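Local structure of glucose import ATP-binding protein GlcV (Sulfolobus solfataricus, 1OXX) at residues Leu128-Val133 with Gln146-Leu151; Arg82-Val87 with Pro159-Leu164; Leu310-Ile315 with Phe325-His330; Ser10-Lys15 with Val56-Glu61. The protein hydrolyses ATP to power glucose uptake as the ATP-binding subunit of an ABC transporter in the archaeon Sulfolobus solfataricus. The protein carries 1 engineered substitution. All blocks are in the same frame, centred on the assembly; numbering follows the deposited sequence. Where two conformers were deposited one is given.

Contact 1 of 4, residues Leu128-Val133 with Gln146-Leu151; sequences LDIHHV and QQRVAL
The carbonyl oxygen of L128 lies at the edge of the R148 guanidinium, within 3° of its plane, while D129 CB comes at the same group obliquely. L128 and D129 end helix 114-127 in a Schellman motif, with D129 at positive phi as its C-prime residue, and R148 belongs to helix 143-155, whose first turn takes in the end of the LSGAQ signature sequence of the ABC ATPase. R148 NH1 donates to L128 O over 2.9 Å in a fairly straight bond of 161°. The approach is from above the carbonyl plane, not along a lone pair. The arginine gets there by running extended from CG to NE, so that its CD also brushes L128 O at 3.4 Å. The carboxylate of D129 stops short: OD2 is 5.3 Å from R148 NH1, near enough perhaps for a mild attraction. Below this polar layer the contact is greasy and buried. L128 crosses L151 at about a right angle, and L182 of helix 176-190 touches both leucines and R148. I103 of helix 99-104 covers I130 and V149. I130 lays CG2 against R148 CB and its other branch on the helix, CD1 meeting V149 CG2 at 3.6 Å.

Contact 2 of 4, residues Arg82-Val87 with Pro159-Leu164; sequences RKIGMV and PSLLLL
K83 O takes two backbone N-H groups at once: S160 N at 2.8 Å, tilted from the carbonyl plane, and the more distant L161 N at 3.2 Å, which lies nearly along the C=O axis. This fork starts a parallel pairing of strands 84-88 and 161-165 in the core sheet of the ABC nucleotide-binding domain. From there G85 N donates to L161 O, L163 N to G85 O and V87 N to L163 O, the last two within 10° of straight. G85 leaves room for the ring of P159, whose CB is 3.6 Å from G85 N, and L162 CD1 packs at 3.5 Å from G85 O. On the face shared by I84, M86, L161 and L163, I84 and L161 lie side by side and point the same way. I84 CG2, anti to its own nitrogen, meets L163 CD1 at 3.3 Å, a tight pair. Both strands run on towards residues inferred to bind ATP, Q89 and E166. Strand 84-88 is an outermost strand of this sheet, and 161-165 separates it from 193-198, to which L162 and L164 bond through T193 and L195. Helix 41-52 lies over the L161 and L163 face with I51, and its A52 reaches L163 and M86.

Contact 3 of 4, residues Leu310-Ile315 with Phe325-His330; sequences LFRITI and FTYSDH
R312 and F325 stack across a beta hairpin, strands 310-317 and 324-328, in the C-terminal domain, whose family is grouped with the OB folds. The guanidinium lies flat on the phenyl ring with planes 17° apart, and R312 CZ stands 3.7 Å from the ring centroid, a cation-pi contact over the face. Two torsions bring them together: the arginine is extended, with CG anti to the backbone N (chi1 -172°), while F325 sets CG between its backbone N and carbonyl carbon (chi1 67°). Along the way R312 CG rubs against Y327 CE2 at 3.6 Å, and Y327 OH sits at the guanidinium edge while bonding to E243. An alanine at R312 is likely to leave one face of the F325 ring without its cation and the Y327 ring without the aliphatic chain beside it. The backbone is equally close-knit here: I313 and T326 exchange two N-H...O bonds, the I313 N to T326 O one at 2.8 Å, and F311 and S328 exchange two more. On the I313 and T326 face the packing is buried under L283 of strand 281-284. Towards D329 and H330 the pairing gives way to a loop and the contact thins at the solvent. There L310 CD2 is 3.8 Å from D329 OD1, and the F311 ring turns its edge to the D329 carbonyl, leaning on Y306 and P331. Where the two parts meet, I313 CD1 touches S328 CB at 3.9 Å.

Contact 4 of 4, residues Ser10-Lys15 with Val56-Glu61; sequences SKVFKK and VPSTGE
S58 and T59 both face S10 in a classic beta bulge, where S10 N donates almost straight to T59 O (2.9 Å) and S10 O receives S58 N at 2.7 Å, with only a weak bond from T59 N. Just past it the chain turns a corner at G60, whose backbone angles (phi 99°, psi 179°) would jam a CB against the carbonyl of T59. The S58 side chain turns back to the strand, and its OG accepts the V12 N-H over 3.0 Å, carrying the link two residues along the strand from S10. A water links S10 OG to T59 OG1, and S10 OG also bonds to N23 N. K11 also reaches to the loop: CG anti to the backbone N (chi1 -179°), then a bend at chi2, carries CD to 3.4 Å from S58 OG and NZ to V56 O. That last bond is 3.1 Å long and lies in the carbonyl plane, and the same ammonium makes a salt bridge to D55. A methionine in place of K11 would probably leave the D55 carboxylate without its counter-charge and V56 O without this donor. The K11 chain also lies on T46, inferred to bind ATP, and on I50, both of helix 41-52. Strand 4-13 thus has 18-28 on one flank, bonded through K11 to A20 and L21, and 61-64 on the other, while P57 packs between I50 of the helix and A70 of strand 67-71.

How the contacts relate
From the N terminus, contact 4 closes first, joining strand 4-13 to the turn before strand 61-64; the loop between carries the P-loop and helix 41-52. Contact 2 opens next at 82-87. Before it closes at 159-164, the chain makes the helical excursion that holds contact 1, so contact 1 nests within contact 2. The two touch through L151 CD1 and V87 CG2, which ties the helical part to the core sheet. Contacts 4 and 2 follow in series, their nearest atoms about 6 Å apart. Contact 3, a local hairpin in the C-terminal domain, comes last, its centre about 42 Å from that of contact 2. None of them cross.

Contact 1 of 4, residues Leu128-Val133 with Gln146-Leu151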
loop_
_atom_site.group_PDB
_atom_site.type_symbol
_atom_site.label_atom_id
_atom_site.label_comp_id
_atom_site.label_asym_id
_atom_site.label_seq_id
_atom_site.Cartn_x
_atom_site.Cartn_y
_atom_site.Cartn_z
ATOM N N LEU A 128 -5.238 -6.221 23.829
ATOM C CA LEU A 128 -4.460 -6.751 22.731
ATOM C C LEU A 128 -3.963 -8.180 22.989
ATOM O O LEU A 128 -3.122 -8.715 22.260
ATOM C CB LEU A 128 -3.284 -5.807 22.424
ATOM C CG LEU A 128 -3.639 -4.432 21.850
ATOM C CD1 LEU A 128 -2.424 -3.548 21.683
ATOM C CD2 LEU A 128 -4.339 -4.604 20.511
ATOM N N ASP A 129 -4.482 -8.775 24.056
ATOM C CA ASP A 129 -4.204 -10.157 24.442
ATOM C C ASP A 129 -2.724 -10.501 24.562
ATOM O O ASP A 129 -2.263 -11.549 24.088
ATOM C CB ASP A 129 -4.900 -11.131 23.494
ATOM C CG ASP A 129 -4.956 -12.551 24.036
ATOM O OD1 ASP A 129 -5.031 -12.738 25.275
ATOM O OD2 ASP A 129 -4.948 -13.552 23.275
ATOM N N ILE A 130 -1.991 -9.615 25.236
ATOM C CA ILE A 130 -0.586 -9.873 25.581
ATOM C C ILE A 130 -0.319 -9.648 27.056
ATOM O O ILE A 130 0.827 -9.548 27.485
ATOM C CB ILE A 130 0.403 -9.019 24.749
ATOM C CG1 ILE A 130 -0.063 -7.565 24.683
ATOM C CG2 ILE A 130 0.565 -9.636 23.367
ATOM C CD1 ILE A 130 0.939 -6.590 24.119
ATOM N N HIS A 131 -1.391 -9.585 27.838
ATOM C CA HIS A 131 -1.259 -9.369 29.272
ATOM C C HIS A 131 -0.420 -10.472 29.928
ATOM O O HIS A 131 0.333 -10.220 30.870
ATOM C CB HIS A 131 -2.658 -9.287 29.899
ATOM C CG HIS A 131 -2.657 -8.923 31.342
ATOM N ND1 HIS A 131 -2.606 -9.872 32.332
ATOM C CD2 HIS A 131 -2.673 -7.722 31.967
ATOM C CE1 HIS A 131 -2.615 -9.275 33.510
ATOM N NE2 HIS A 131 -2.655 -7.966 33.317
ATOM N N HIS A 132 -0.540 -11.686 29.403
ATOM C CA HIS A 132 0.116 -12.850 29.982
ATOM C C HIS A 132 1.594 -12.985 29.643
ATOM O O HIS A 132 2.271 -13.870 30.170
ATOM C CB HIS A 132 -0.608 -14.134 29.579
ATOM C CG HIS A 132 -0.725 -14.330 28.099
ATOM N ND1 HIS A 132 -1.485 -13.506 27.296
ATOM C CD2 HIS A 132 -0.202 -15.272 27.274
ATOM C CE1 HIS A 132 -1.420 -13.927 26.043
ATOM N NE2 HIS A 132 -0.639 -14.996 26.005
ATOM N N VAL A 133 2.105 -12.115 28.771
ATOM C CA VAL A 133 3.534 -12.148 28.457
ATOM C C VAL A 133 4.237 -10.816 28.791
ATOM O O VAL A 133 5.309 -10.514 28.269
ATOM C CB VAL A 133 3.776 -12.537 26.985
ATOM C CG1 VAL A 133 3.331 -13.986 26.729
ATOM C CG2 VAL A 133 3.050 -11.627 26.036
ATOM N N GLN A 146 5.171 -9.731 19.388
ATOM C CA GLN A 146 5.993 -8.535 19.245
ATOM C C GLN A 146 5.185 -7.457 18.537
ATOM O O GLN A 146 5.233 -6.286 18.908
ATOM C CB GLN A 146 7.277 -8.834 18.457
ATOM C CG GLN A 146 8.249 -9.760 19.176
ATOM C CD GLN A 146 9.274 -10.352 18.238
ATOM O OE1 GLN A 146 9.203 -10.139 17.026
ATOM N NE2 GLN A 146 10.227 -11.094 18.781
ATOM N N GLN A 147 4.431 -7.864 17.528
ATOM C CA GLN A 147 3.561 -6.938 16.820
ATOM C C GLN A 147 2.562 -6.295 17.764
ATOM O O GLN A 147 2.327 -5.078 17.739
ATOM C CB GLN A 147 2.819 -7.676 15.711
ATOM C CG GLN A 147 2.113 -6.751 14.757
ATOM C CD GLN A 147 3.023 -6.273 13.644
ATOM O OE1 GLN A 147 4.103 -6.845 13.419
ATOM N NE2 GLN A 147 2.589 -5.242 12.932
ATOM N N ARG A 148 1.954 -7.115 18.603
ATOM C CA ARG A 148 0.984 -6.619 19.547
ATOM C C ARG A 148 1.609 -5.714 20.617
ATOM O O ARG A 148 0.982 -4.726 21.015
ATOM C CB ARG A 148 0.179 -7.769 20.140
ATOM C CG ARG A 148 -0.720 -8.421 19.117
ATOM C CD ARG A 148 -1.347 -9.694 19.586
ATOM N NE ARG A 148 -2.221 -10.222 18.546
ATOM C CZ ARG A 148 -3.536 -10.231 18.625
ATOM N NH1 ARG A 148 -4.146 -9.761 19.700
ATOM N NH2 ARG A 148 -4.246 -10.717 17.615
ATOM N N VAL A 149 2.827 -6.009 21.070
ATOM C CA VAL A 149 3.483 -5.120 22.019
ATOM C C VAL A 149 3.780 -3.776 21.361
ATOM O O VAL A 149 3.598 -2.732 21.968
ATOM C CB VAL A 149 4.770 -5.748 22.554
ATOM C CG1 VAL A 149 5.545 -4.762 23.400
ATOM C CG2 VAL A 149 4.413 -6.979 23.337
ATOM N N ALA A 150 4.216 -3.798 20.104
ATOM C CA ALA A 150 4.494 -2.566 19.376
ATOM C C ALA A 150 3.214 -1.738 19.201
ATOM O O ALA A 150 3.233 -0.504 19.325
ATOM C CB ALA A 150 5.123 -2.872 18.018
ATOM N N LEU A 151 2.100 -2.406 18.908
ATOM C CA LEU A 151 0.836 -1.703 18.792
ATOM C C LEU A 151 0.397 -1.152 20.155
ATOM O O LEU A 151 -0.063 -0.028 20.239
ATOM C CB LEU A 151 -0.218 -2.630 18.223
ATOM C CG LEU A 151 -1.557 -2.043 17.831
ATOM C CD1 LEU A 151 -1.400 -0.889 16.867
ATOM C CD2 LEU A 151 -2.412 -3.155 17.244
#

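Contact 2 of 4, residues Arg82-Val87 with Pro159-Leu164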
loop_
_atom_site.group_PDB
_atom_site.type_symbol
_atom_site.label_atom_id
_atom_site.label_comp_id
_atom_site.label_asym_id
_atom_site.label_seq_id
_atom_site.Cartn_x
_atom_site.Cartn_y
_atom_site.Cartn_z
ATOM N N ARG A 82 1.417 15.802 19.425
ATOM C CA ARG A 82 0.467 15.620 18.322
ATOM C C ARG A 82 -0.599 14.506 18.437
ATOM O O ARG A 82 -1.392 14.285 17.515
ATOM C CB ARG A 82 1.250 15.360 17.052
ATOM C CG ARG A 82 1.992 16.555 16.521
ATOM C CD ARG A 82 2.571 16.273 15.177
ATOM N NE ARG A 82 3.453 17.341 14.726
ATOM C CZ ARG A 82 3.926 17.432 13.490
ATOM N NH1 ARG A 82 3.598 16.542 12.553
ATOM N NH2 ARG A 82 4.735 18.431 13.192
ATOM N N LYS A 83 -0.615 13.814 19.556
ATOM C CA LYS A 83 -1.547 12.715 19.805
ATOM C C LYS A 83 -1.473 11.623 18.738
ATOM O O LYS A 83 -2.484 11.186 18.195
ATOM C CB LYS A 83 -2.978 13.206 20.023
ATOM C CG LYS A 83 -3.107 14.150 21.224
ATOM C CD LYS A 83 -4.455 14.025 21.915
ATOM C CE LYS A 83 -4.415 12.966 23.009
ATOM N NZ LYS A 83 -5.446 13.203 24.055
ATOM N N ILE A 84 -0.251 11.192 18.485
ATOM C CA ILE A 84 0.059 10.184 17.483
ATOM C C ILE A 84 0.578 8.902 18.109
ATOM O O ILE A 84 1.250 8.935 19.154
ATOM C CB ILE A 84 1.108 10.698 16.509
ATOM C CG1 ILE A 84 0.586 11.929 15.787
ATOM C CG2 ILE A 84 1.455 9.639 15.485
ATOM C CD1 ILE A 84 1.610 12.568 14.871
ATOM N N GLY A 85 0.202 7.794 17.509
ATOM C CA GLY A 85 0.758 6.491 17.822
ATOM C C GLY A 85 1.452 5.999 16.569
ATOM O O GLY A 85 0.878 6.075 15.480
ATOM N N MET A 86 2.679 5.517 16.716
ATOM C CA MET A 86 3.480 5.090 15.575
ATOM C C MET A 86 3.805 3.601 15.620
ATOM O O MET A 86 4.300 3.111 16.637
ATOM C CB MET A 86 4.794 5.875 15.542
ATOM C CG MET A 86 4.632 7.353 15.234
ATOM S SD MET A 86 6.147 8.304 15.470
ATOM C CE MET A 86 6.237 8.328 17.252
ATOM N N VAL A 87 3.548 2.905 14.519
ATOM C CA VAL A 87 3.942 1.508 14.344
ATOM C C VAL A 87 4.779 1.540 13.088
ATOM O O VAL A 87 4.234 1.546 11.984
ATOM C CB VAL A 87 2.774 0.579 14.122
ATOM C CG1 VAL A 87 3.283 -0.830 13.899
ATOM C CG2 VAL A 87 1.830 0.633 15.312
ATOM N N PRO A 159 -4.008 7.968 21.445
ATOM C CA PRO A 159 -3.814 8.870 20.320
ATOM C C PRO A 159 -5.081 9.150 19.530
ATOM O O PRO A 159 -6.082 8.446 19.655
ATOM C CB PRO A 159 -2.869 8.086 19.423
ATOM C CG PRO A 159 -3.026 6.687 19.769
ATOM C CD PRO A 159 -3.598 6.594 21.144
ATOM N N SER A 160 -5.012 10.189 18.713
ATOM C CA SER A 160 -6.067 10.549 17.776
ATOM C C SER A 160 -5.739 10.076 16.367
ATOM O O SER A 160 -6.625 9.976 15.543
ATOM C CB SER A 160 -6.229 12.066 17.740
ATOM O OG SER A 160 -6.744 12.564 18.970
ATOM N N LEU A 161 -4.469 9.768 16.128
ATOM C CA LEU A 161 -3.951 9.390 14.824
ATOM C C LEU A 161 -2.999 8.217 14.990
ATOM O O LEU A 161 -2.099 8.249 15.825
ATOM C CB LEU A 161 -3.202 10.573 14.224
ATOM C CG LEU A 161 -2.434 10.358 12.923
ATOM C CD1 LEU A 161 -3.387 9.926 11.793
ATOM C CD2 LEU A 161 -1.663 11.631 12.546
ATOM N N LEU A 162 -3.223 7.174 14.210
ATOM C CA LEU A 162 -2.350 6.015 14.208
ATOM C C LEU A 162 -1.621 5.999 12.867
ATOM O O LEU A 162 -2.257 5.995 11.826
ATOM C CB LEU A 162 -3.160 4.739 14.372
ATOM C CG LEU A 162 -2.359 3.432 14.441
ATOM C CD1 LEU A 162 -1.374 3.448 15.611
ATOM C CD2 LEU A 162 -3.323 2.239 14.549
ATOM N N LEU A 163 -0.298 5.987 12.922
ATOM C CA LEU A 163 0.561 6.029 11.739
ATOM C C LEU A 163 1.280 4.691 11.603
ATOM O O LEU A 163 1.960 4.264 12.524
ATOM C CB LEU A 163 1.606 7.122 11.880
ATOM C CG LEU A 163 1.108 8.537 12.109
ATOM C CD1 LEU A 163 2.254 9.564 12.260
ATOM C CD2 LEU A 163 0.217 8.950 10.944
ATOM N N LEU A 164 1.154 4.069 10.439
ATOM C CA LEU A 164 1.736 2.761 10.161
ATOM C C LEU A 164 2.628 2.865 8.931
ATOM O O LEU A 164 2.193 3.294 7.872
ATOM C CB LEU A 164 0.640 1.741 9.895
ATOM C CG LEU A 164 -0.450 1.578 10.955
ATOM C CD1 LEU A 164 -1.556 0.659 10.433
ATOM C CD2 LEU A 164 0.108 1.068 12.274
#

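Contact 3 of 4, residues Leu310-Ile315 with Phe325-His330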
loop_
_atom_site.group_PDB
_atom_site.type_symbol
_atom_site.label_atom_id
_atom_site.label_comp_id
_atom_site.label_asym_id
_atom_site.label_seq_id
_atom_site.Cartn_x
_atom_site.Cartn_y
_atom_site.Cartn_z
ATOM N N LEU A 310 -1.205 -22.698 -8.110
ATOM C CA LEU A 310 -1.642 -22.396 -9.461
ATOM C C LEU A 310 -0.472 -22.300 -10.429
ATOM O O LEU A 310 0.676 -22.027 -10.046
ATOM C CB LEU A 310 -2.430 -21.071 -9.510
ATOM C CG LEU A 310 -3.746 -21.002 -8.724
ATOM C CD1 LEU A 310 -4.436 -19.658 -8.917
ATOM C CD2 LEU A 310 -4.666 -22.137 -9.142
ATOM N N PHE A 311 -0.793 -22.515 -11.689
ATOM C CA PHE A 311 0.181 -22.370 -12.754
ATOM C C PHE A 311 0.149 -20.964 -13.331
ATOM O O PHE A 311 -0.894 -20.475 -13.773
ATOM C CB PHE A 311 -0.069 -23.387 -13.844
ATOM C CG PHE A 311 0.104 -24.789 -13.383
ATOM C CD1 PHE A 311 -0.983 -25.550 -12.997
ATOM C CD2 PHE A 311 1.372 -25.328 -13.269
ATOM C CE1 PHE A 311 -0.800 -26.838 -12.529
ATOM C CE2 PHE A 311 1.561 -26.616 -12.821
ATOM C CZ PHE A 311 0.467 -27.370 -12.444
ATOM N N ARG A 312 1.308 -20.327 -13.328
ATOM C CA ARG A 312 1.473 -19.009 -13.917
ATOM C C ARG A 312 1.967 -19.234 -15.329
ATOM O O ARG A 312 3.121 -19.628 -15.548
ATOM C CB ARG A 312 2.472 -18.188 -13.110
ATOM C CG ARG A 312 2.611 -16.716 -13.490
ATOM C CD ARG A 312 3.701 -16.061 -12.650
ATOM N NE ARG A 312 3.829 -14.611 -12.744
ATOM C CZ ARG A 312 4.498 -13.981 -13.687
ATOM N NH1 ARG A 312 5.079 -14.667 -14.661
ATOM N NH2 ARG A 312 4.581 -12.660 -13.657
ATOM N N ILE A 313 1.071 -19.039 -16.288
ATOM C CA ILE A 313 1.365 -19.301 -17.676
ATOM C C ILE A 313 1.684 -18.000 -18.383
ATOM O O ILE A 313 0.856 -17.085 -18.410
ATOM C CB ILE A 313 0.161 -19.987 -18.378
ATOM C CG1 ILE A 313 -0.280 -21.229 -17.616
ATOM C CG2 ILE A 313 0.504 -20.301 -19.811
ATOM C CD1 ILE A 313 -1.514 -21.856 -18.167
ATOM N N THR A 314 2.871 -17.911 -18.964
ATOM C CA THR A 314 3.283 -16.746 -19.718
ATOM C C THR A 314 3.252 -17.087 -21.195
ATOM O O THR A 314 3.824 -18.107 -21.611
ATOM C CB THR A 314 4.709 -16.333 -19.344
ATOM O OG1 THR A 314 4.754 -15.894 -17.977
ATOM C CG2 THR A 314 5.131 -15.133 -20.179
ATOM N N ILE A 315 2.563 -16.260 -21.972
ATOM C CA ILE A 315 2.512 -16.421 -23.408
ATOM C C ILE A 315 3.111 -15.198 -24.051
ATOM O O ILE A 315 3.325 -14.186 -23.389
ATOM C CB ILE A 315 1.054 -16.579 -23.900
ATOM C CG1 ILE A 315 0.255 -15.305 -23.669
ATOM C CG2 ILE A 315 0.372 -17.734 -23.214
ATOM C CD1 ILE A 315 0.098 -14.458 -24.881
ATOM N N PHE A 325 0.965 -12.877 -18.831
ATOM C CA PHE A 325 0.810 -13.999 -17.918
ATOM C C PHE A 325 -0.570 -14.017 -17.296
ATOM O O PHE A 325 -1.262 -12.984 -17.168
ATOM C CB PHE A 325 1.895 -14.050 -16.831
ATOM C CG PHE A 325 1.834 -12.926 -15.840
ATOM C CD1 PHE A 325 1.101 -13.044 -14.678
ATOM C CD2 PHE A 325 2.505 -11.746 -16.085
ATOM C CE1 PHE A 325 1.040 -11.984 -13.776
ATOM C CE2 PHE A 325 2.442 -10.695 -15.194
ATOM C CZ PHE A 325 1.714 -10.825 -14.036
ATOM N N THR A 326 -0.980 -15.219 -16.931
ATOM C CA THR A 326 -2.243 -15.440 -16.272
ATOM C C THR A 326 -2.094 -16.681 -15.388
ATOM O O THR A 326 -1.097 -17.403 -15.486
ATOM C CB THR A 326 -3.363 -15.624 -17.304
ATOM O OG1 THR A 326 -4.626 -15.628 -16.633
ATOM C CG2 THR A 326 -3.283 -16.983 -17.958
ATOM N N TYR A 327 -3.057 -16.923 -14.508
ATOM C CA TYR A 327 -2.992 -18.051 -13.579
ATOM C C TYR A 327 -4.054 -19.081 -13.902
ATOM O O TYR A 327 -5.184 -18.743 -14.235
ATOM C CB TYR A 327 -3.141 -17.599 -12.126
ATOM C CG TYR A 327 -2.082 -16.658 -11.681
ATOM C CD1 TYR A 327 -2.298 -15.282 -11.681
ATOM C CD2 TYR A 327 -0.843 -17.128 -11.268
ATOM C CE1 TYR A 327 -1.315 -14.425 -11.291
ATOM C CE2 TYR A 327 0.167 -16.266 -10.889
ATOM C CZ TYR A 327 -0.082 -14.910 -10.894
ATOM O OH TYR A 327 0.910 -14.038 -10.499
ATOM N N SER A 328 -3.697 -20.353 -13.770
ATOM C CA SER A 328 -4.623 -21.421 -14.120
ATOM C C SER A 328 -4.524 -22.657 -13.237
ATOM O O SER A 328 -3.487 -22.918 -12.616
ATOM C CB SER A 328 -4.388 -21.853 -15.556
ATOM O OG SER A 328 -5.306 -22.866 -15.932
ATOM N N ASP A 329 -5.626 -23.409 -13.210
ATOM C CA ASP A 329 -5.714 -24.671 -12.492
ATOM C C ASP A 329 -4.874 -25.738 -13.168
ATOM O O ASP A 329 -4.327 -26.590 -12.494
ATOM C CB ASP A 329 -7.154 -25.206 -12.496
ATOM C CG ASP A 329 -8.082 -24.442 -11.581
ATOM O OD1 ASP A 329 -7.637 -23.985 -10.503
ATOM O OD2 ASP A 329 -9.289 -24.283 -11.866
ATOM N N HIS A 330 -4.839 -25.718 -14.496
ATOM C CA HIS A 330 -4.106 -26.727 -15.268
ATOM C C HIS A 330 -3.069 -26.055 -16.150
ATOM O O HIS A 330 -3.251 -24.915 -16.612
ATOM C CB HIS A 330 -5.043 -27.537 -16.191
ATOM C CG HIS A 330 -5.870 -28.584 -15.502
ATOM N ND1 HIS A 330 -7.089 -28.304 -14.920
ATOM C CD2 HIS A 330 -5.678 -29.916 -15.344
ATOM C CE1 HIS A 330 -7.604 -29.414 -14.418
ATOM N NE2 HIS A 330 -6.770 -30.409 -14.666
#

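Contact 4 of 4, residues Ser10-Lys15 with Val56-Glu61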
loop_
_atom_site.group_PDB
_atom_site.type_symbol
_atom_site.label_atom_id
_atom_site.label_comp_id
_atom_site.label_asym_id
_atom_site.label_seq_id
_atom_site.Cartn_x
_atom_site.Cartn_y
_atom_site.Cartn_z
ATOM N N SER A 10 6.235 20.242 0.275
ATOM C CA SER A 10 7.389 19.775 -0.467
ATOM C C SER A 10 8.512 19.474 0.514
ATOM O O SER A 10 8.558 20.019 1.613
ATOM C CB SER A 10 7.841 20.837 -1.454
ATOM O OG SER A 10 6.861 21.062 -2.445
ATOM N N LYS A 11 9.410 18.584 0.117
ATOM C CA LYS A 11 10.545 18.216 0.945
ATOM C C LYS A 11 11.717 17.942 0.008
ATOM O O LYS A 11 11.607 17.133 -0.915
ATOM C CB LYS A 11 10.259 16.973 1.792
ATOM C CG LYS A 11 11.412 16.584 2.691
ATOM C CD LYS A 11 11.736 17.671 3.687
ATOM C CE LYS A 11 12.880 17.272 4.588
ATOM N NZ LYS A 11 13.164 18.351 5.560
ATOM N N VAL A 12 12.816 18.656 0.234
ATOM C CA VAL A 12 14.023 18.465 -0.540
ATOM C C VAL A 12 15.158 18.016 0.361
ATOM O O VAL A 12 15.151 18.256 1.576
ATOM C CB VAL A 12 14.444 19.751 -1.285
ATOM C CG1 VAL A 12 13.297 20.294 -2.100
ATOM C CG2 VAL A 12 14.970 20.788 -0.317
ATOM N N PHE A 13 16.107 17.319 -0.246
ATOM C CA PHE A 13 17.341 16.917 0.407
ATOM C C PHE A 13 18.497 17.352 -0.496
ATOM O O PHE A 13 18.275 17.827 -1.615
ATOM C CB PHE A 13 17.372 15.405 0.619
ATOM C CG PHE A 13 16.343 14.907 1.595
ATOM C CD1 PHE A 13 15.236 14.205 1.154
ATOM C CD2 PHE A 13 16.480 15.148 2.948
ATOM C CE1 PHE A 13 14.281 13.741 2.053
ATOM C CE2 PHE A 13 15.528 14.689 3.847
ATOM C CZ PHE A 13 14.436 13.985 3.399
ATOM N N LYS A 14 19.727 17.180 -0.016
ATOM C CA LYS A 14 20.920 17.509 -0.786
ATOM C C LYS A 14 20.850 18.945 -1.318
ATOM O O LYS A 14 21.188 19.242 -2.460
ATOM C CB LYS A 14 21.117 16.497 -1.915
ATOM C CG LYS A 14 21.408 15.077 -1.407
ATOM C CD LYS A 14 21.235 14.048 -2.507
ATOM C CE LYS A 14 21.705 12.674 -2.066
ATOM N NZ LYS A 14 23.176 12.648 -1.893
ATOM N N LYS A 15 20.422 19.843 -0.443
ATOM C CA LYS A 15 20.340 21.283 -0.714
ATOM C C LYS A 15 19.451 21.660 -1.900
ATOM O O LYS A 15 19.611 22.729 -2.496
ATOM C CB LYS A 15 21.742 21.882 -0.869
ATOM C CG LYS A 15 22.633 21.645 0.347
ATOM C CD LYS A 15 23.935 22.422 0.271
ATOM C CE LYS A 15 23.704 23.903 0.559
ATOM N NZ LYS A 15 24.961 24.642 0.863
ATOM N N VAL A 56 10.090 17.880 8.817
ATOM C CA VAL A 56 9.224 18.997 8.471
ATOM C C VAL A 56 9.220 19.270 6.980
ATOM O O VAL A 56 10.179 18.932 6.288
ATOM C CB VAL A 56 9.666 20.288 9.186
ATOM C CG1 VAL A 56 9.513 20.137 10.698
ATOM C CG2 VAL A 56 11.088 20.643 8.828
ATOM N N PRO A 57 8.146 19.867 6.479
ATOM C CA PRO A 57 8.124 20.284 5.077
ATOM C C PRO A 57 9.219 21.313 4.842
ATOM O O PRO A 57 9.497 22.145 5.718
ATOM C CB PRO A 57 6.758 20.953 4.911
ATOM C CG PRO A 57 5.938 20.472 6.070
ATOM C CD PRO A 57 6.895 20.199 7.174
ATOM N N SER A 58 9.867 21.239 3.687
ATOM C CA SER A 58 10.819 22.287 3.277
ATOM C C SER A 58 10.013 23.547 2.964
ATOM O O SER A 58 10.370 24.654 3.390
ATOM C CB SER A 58 11.643 21.831 2.067
ATOM O OG SER A 58 12.422 20.685 2.374
ATOM N N THR A 59 8.934 23.364 2.214
ATOM C CA THR A 59 7.972 24.411 1.947
ATOM C C THR A 59 6.589 23.815 2.115
ATOM O O THR A 59 6.405 22.588 2.016
ATOM C CB THR A 59 8.154 25.017 0.559
ATOM O OG1 THR A 59 8.111 23.986 -0.423
ATOM C CG2 THR A 59 9.531 25.620 0.429
ATOM N N GLY A 60 5.622 24.673 2.412
ATOM C CA GLY A 60 4.261 24.230 2.650
ATOM C C GLY A 60 3.920 24.105 4.128
ATOM O O GLY A 60 4.765 24.289 5.006
ATOM N N GLU A 61 2.679 23.720 4.391
ATOM C CA GLU A 61 2.147 23.708 5.744
ATOM C C GLU A 61 1.379 22.431 6.072
ATOM O O GLU A 61 0.778 21.819 5.193
ATOM C CB GLU A 61 1.216 24.909 5.910
ATOM C CG GLU A 61 1.896 26.250 5.624
ATOM C CD GLU A 61 1.902 26.636 4.149
ATOM O OE1 GLU A 61 0.874 26.433 3.464
ATOM O OE2 GLU A 61 2.931 27.161 3.676
HETATM O O HOH W 1 5.762 23.456 -1.454
#